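Local coordinates for protein fatty acid synthase 1, isoform A (Drosophila melanogaster, PDB 6FN6) that probably builds long-chain saturated fatty acids from acetyl-CoA and malonyl-CoA with NADPH, this chain being its modifying region of dehydratase, enoylreductase and ketoreductase, at residues E308-N311 with G312-P315; A320-L323 with L324-I327. One frame throughout, in Å; residues are numbered along the deposited sequence.

Interaction 1: residues E308-N311 with G312-P315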
loop_
_atom_site.group_PDB
_atom_site.type_symbol
_atom_site.label_atom_id
_atom_site.label_comp_id
_atom_site.label_asym_id
_atom_site.label_seq_id
_atom_site.Cartn_x
_atom_site.Cartn_y
_atom_site.Cartn_z
ATOM N N GLU A 308 -72.371 -4.477 12.550
ATOM C CA GLU A 308 -72.604 -3.037 12.528
ATOM C C GLU A 308 -73.630 -2.668 11.464
ATOM O O GLU A 308 -73.421 -2.901 10.274
ATOM C CB GLU A 308 -71.300 -2.275 12.278
ATOM C CG GLU A 308 -71.508 -0.831 11.821
ATOM C CD GLU A 308 -70.224 -0.024 11.803
ATOM O OE1 GLU A 308 -69.139 -0.622 11.637
ATOM O OE2 GLU A 308 -70.296 1.215 11.953
ATOM N N LEU A 309 -74.741 -2.092 11.909
ATOM C CA LEU A 309 -75.784 -1.621 11.008
ATOM C C LEU A 309 -75.338 -0.322 10.336
ATOM O O LEU A 309 -74.990 0.647 11.012
ATOM C CB LEU A 309 -77.092 -1.423 11.772
ATOM C CG LEU A 309 -77.572 -2.663 12.533
ATOM C CD1 LEU A 309 -78.784 -2.339 13.390
ATOM C CD2 LEU A 309 -77.883 -3.811 11.578
ATOM N N ALA A 310 -75.350 -0.311 9.006
ATOM C CA ALA A 310 -74.801 0.802 8.233
ATOM C C ALA A 310 -75.784 1.353 7.198
ATOM O O ALA A 310 -75.405 1.607 6.056
ATOM C CB ALA A 310 -73.514 0.365 7.543
ATOM N N ASN A 311 -77.039 1.543 7.593
ATOM C CA ASN A 311 -78.042 2.081 6.677
ATOM C C ASN A 311 -78.047 3.607 6.684
ATOM O O ASN A 311 -78.277 4.231 7.718
ATOM C CB ASN A 311 -79.435 1.569 7.050
ATOM C CG ASN A 311 -79.631 0.107 6.711
ATOM O OD1 ASN A 311 -78.920 -0.449 5.874
ATOM N ND2 ASN A 311 -80.604 -0.524 7.359
ATOM N N GLY A 312 -77.793 4.204 5.521
ATOM C CA GLY A 312 -77.781 5.651 5.396
ATOM C C GLY A 312 -76.526 6.289 5.955
ATOM O O GLY A 312 -76.569 7.388 6.508
ATOM N N ARG A 313 -75.402 5.594 5.812
ATOM C CA ARG A 313 -74.130 6.075 6.339
ATOM C C ARG A 313 -72.989 5.947 5.325
ATOM O O ARG A 313 -73.020 5.097 4.438
ATOM C CB ARG A 313 -73.789 5.316 7.625
ATOM C CG ARG A 313 -74.749 5.596 8.770
ATOM C CD ARG A 313 -74.586 4.585 9.886
ATOM N NE ARG A 313 -73.245 4.611 10.465
ATOM C CZ ARG A 313 -72.687 3.591 11.109
ATOM N NH1 ARG A 313 -73.350 2.452 11.264
ATOM N NH2 ARG A 313 -71.460 3.705 11.600
ATOM N N ASN A 314 -71.985 6.801 5.495
ATOM C CA ASN A 314 -70.790 6.807 4.664
ATOM C C ASN A 314 -69.952 5.562 4.954
ATOM O O ASN A 314 -69.689 5.253 6.109
ATOM C CB ASN A 314 -69.993 8.083 4.946
ATOM C CG ASN A 314 -68.793 8.248 4.034
ATOM O OD1 ASN A 314 -68.828 7.916 2.845
ATOM N ND2 ASN A 314 -67.703 8.751 4.605
ATOM N N PRO A 315 -69.530 4.841 3.901
ATOM C CA PRO A 315 -68.736 3.627 4.118
ATOM C C PRO A 315 -67.476 3.863 4.949
ATOM O O PRO A 315 -66.959 2.927 5.559
ATOM C CB PRO A 315 -68.370 3.203 2.688
ATOM C CG PRO A 315 -69.488 3.722 1.846
ATOM C CD PRO A 315 -69.888 5.012 2.479
#

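Interaction 2: residues A320-L323 with L324-I327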
loop_
_atom_site.group_PDB
_atom_site.type_symbol
_atom_site.label_atom_id
_atom_site.label_comp_id
_atom_site.label_asym_id
_atom_site.label_seq_id
_atom_site.Cartn_x
_atom_site.Cartn_y
_atom_site.Cartn_z
ATOM N N ALA A 320 -66.684 -0.647 12.332
ATOM C CA ALA A 320 -66.452 -2.091 12.331
ATOM C C ALA A 320 -64.981 -2.470 12.529
ATOM O O ALA A 320 -64.661 -3.326 13.357
ATOM C CB ALA A 320 -66.964 -2.695 11.033
ATOM N N ASN A 321 -64.091 -1.833 11.771
ATOM C CA ASN A 321 -62.666 -2.142 11.849
ATOM C C ASN A 321 -62.149 -1.936 13.266
ATOM O O ASN A 321 -61.431 -2.780 13.803
ATOM C CB ASN A 321 -61.869 -1.277 10.870
ATOM C CG ASN A 321 -61.982 -1.760 9.438
ATOM O OD1 ASN A 321 -62.497 -2.848 9.176
ATOM N ND2 ASN A 321 -61.491 -0.956 8.500
ATOM N N ARG A 322 -62.507 -0.805 13.864
ATOM C CA ARG A 322 -62.063 -0.483 15.214
ATOM C C ARG A 322 -62.554 -1.521 16.218
ATOM O O ARG A 322 -61.817 -1.919 17.117
ATOM C CB ARG A 322 -62.546 0.912 15.619
ATOM C CG ARG A 322 -62.069 1.366 16.995
ATOM C CD ARG A 322 -60.558 1.535 17.060
ATOM N NE ARG A 322 -60.078 2.572 16.148
ATOM C CZ ARG A 322 -58.795 2.812 15.897
ATOM N NH1 ARG A 322 -57.850 2.090 16.486
ATOM N NH2 ARG A 322 -58.454 3.776 15.054
ATOM N N LEU A 323 -63.801 -1.955 16.065
ATOM C CA LEU A 323 -64.368 -2.947 16.969
ATOM C C LEU A 323 -63.597 -4.258 16.877
ATOM O O LEU A 323 -63.174 -4.806 17.891
ATOM C CB LEU A 323 -65.846 -3.183 16.661
ATOM C CG LEU A 323 -66.770 -1.966 16.747
ATOM C CD1 LEU A 323 -68.206 -2.380 16.473
ATOM C CD2 LEU A 323 -66.658 -1.275 18.103
ATOM N N LEU A 324 -63.414 -4.757 15.659
ATOM C CA LEU A 324 -62.679 -5.999 15.461
ATOM C C LEU A 324 -61.251 -5.854 15.980
ATOM O O LEU A 324 -60.657 -6.811 16.476
ATOM C CB LEU A 324 -62.669 -6.391 13.983
ATOM C CG LEU A 324 -61.918 -7.679 13.633
ATOM C CD1 LEU A 324 -62.470 -8.875 14.401
ATOM C CD2 LEU A 324 -61.968 -7.936 12.133
ATOM N N GLN A 325 -60.709 -4.648 15.867
ATOM C CA GLN A 325 -59.351 -4.379 16.319
ATOM C C GLN A 325 -59.258 -4.465 17.842
ATOM O O GLN A 325 -58.269 -4.956 18.386
ATOM C CB GLN A 325 -58.891 -3.005 15.830
ATOM C CG GLN A 325 -57.390 -2.801 15.901
ATOM C CD GLN A 325 -56.959 -1.460 15.348
ATOM O OE1 GLN A 325 -57.519 -0.968 14.366
ATOM N NE2 GLN A 325 -55.960 -0.855 15.979
ATOM N N ILE A 326 -60.293 -3.987 18.527
ATOM C CA ILE A 326 -60.344 -4.050 19.984
ATOM C C ILE A 326 -60.468 -5.506 20.420
ATOM O O ILE A 326 -59.799 -5.944 21.357
ATOM C CB ILE A 326 -61.506 -3.207 20.538
ATOM C CG1 ILE A 326 -61.332 -1.736 20.166
ATOM C CG2 ILE A 326 -61.584 -3.334 22.051
ATOM C CD1 ILE A 326 -62.612 -0.929 20.257
ATOM N N ILE A 327 -61.331 -6.251 19.738
ATOM C CA ILE A 327 -61.562 -7.651 20.061
ATOM C C ILE A 327 -60.268 -8.432 19.867
ATOM O O ILE A 327 -59.767 -9.066 20.799
ATOM C CB ILE A 327 -62.702 -8.240 19.207
ATOM C CG1 ILE A 327 -64.014 -7.510 19.502
ATOM C CG2 ILE A 327 -62.855 -9.738 19.472
ATOM C CD1 ILE A 327 -65.134 -7.826 18.532
#

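Interaction 1: residues E308-N311 with G312-P315
Carboxylate oxygen OE2 of E308 is gripped by two donors from further along the chain: the guanidinium of R313, five residues on, and the backbone N of V319. The salt bridge runs from R313 NH2 to E308 OE2 at 2.8 Å, with the nitrogen nearly on the C-O axis of the acid. R313 NH1 adds a weak bond to E308 OE2 at 3.4 Å, so one oxygen takes both ends of the guanidinium in a fork. The two planes are turned 39° apart. E308 reaches out with CG anti to its backbone N (chi1 162°) and an extended chain, whereas R313 bends at chi3 (61°), which brings its guanidinium back beside the carboxylate of E308. Its edge also faces L309 O, near the guanidinium plane, and its side chain packs on F378 and I380 of strand 374-380. G312 turns the chain with a positive phi, a backbone region that suits a residue without CB. N311 ties the turn to the end of the neighbouring strand 334-341, its OD1 accepting from S342 N. With E308 buried, its negative charge would be costly alone; the arginine and the amide N-H of V319 probably stabilise the ionised form.

Interaction 2: residues A320-L323 with L324-I327
The guanidinium of R322 and the side-chain amide of Q325 lie next to each other, three residues, about one helical turn, apart, pointing the same way with their planes 43° apart. Q325 NE2 sits obliquely to the R322 guanidinium, 3.5 Å from R322 NH1, with Q325 OE1 3.7 Å from the same NH1, so the pair neither stacks nor forms a bond that the geometry establishes. R322 gets there by bends at chi2 and chi3 (65° and 63°), which fold its chain towards Q325. On the same flank N321 turns its amide elsewhere, to S356 OG and L353 O. The backbone is regular alpha-helix: L324 N bonds to A320 O at 3.0 Å, and I327 N to L323 O also at 3.0 Å. I326 N likewise bonds to R322 O, and the CG1 branch of I326 lies beside that same oxygen. I326 CD1 comes to 4.0 Å from R322 CG, the two chains crossing at about a right angle. Beyond it stand D288 and I291 of helix 279-296. Trimming I326 to an alanine would probably take away the I326 CD1 contact with R322 CG and open a gap towards I291. L323 and I327 meet F376 of strand 374-380, while A320 and L324 meet V337 of strand 334-341, a place where small and branched residues suit close helix-on-sheet packing. The helix is thus amphipathic: its polar chains, R322 and Q325, extend towards the more open side, and the aliphatic ones bury against the sheet and the neighbouring helix.

In the fold
Interactions 1 and 2 follow one another in the beta-alpha-beta unit of strand 303-309, helix 320-329 and strand 334-341, with centres about 16 Å apart. They meet at the start of the helix, where E308 OE1 lies 2.6 Å from A320 N in a weak hydrogen bond. One acid thus joins the strand end and its turn to the first residue of the helix, whose N-terminal end would probably welcome a negative charge. The sheet order around this unit matches a class I methyltransferase fold, consistent with the pseudo-methyltransferase domain known in animal fatty acid synthases. Both contacts lie away from the predicted dehydratase residues H24 and D175.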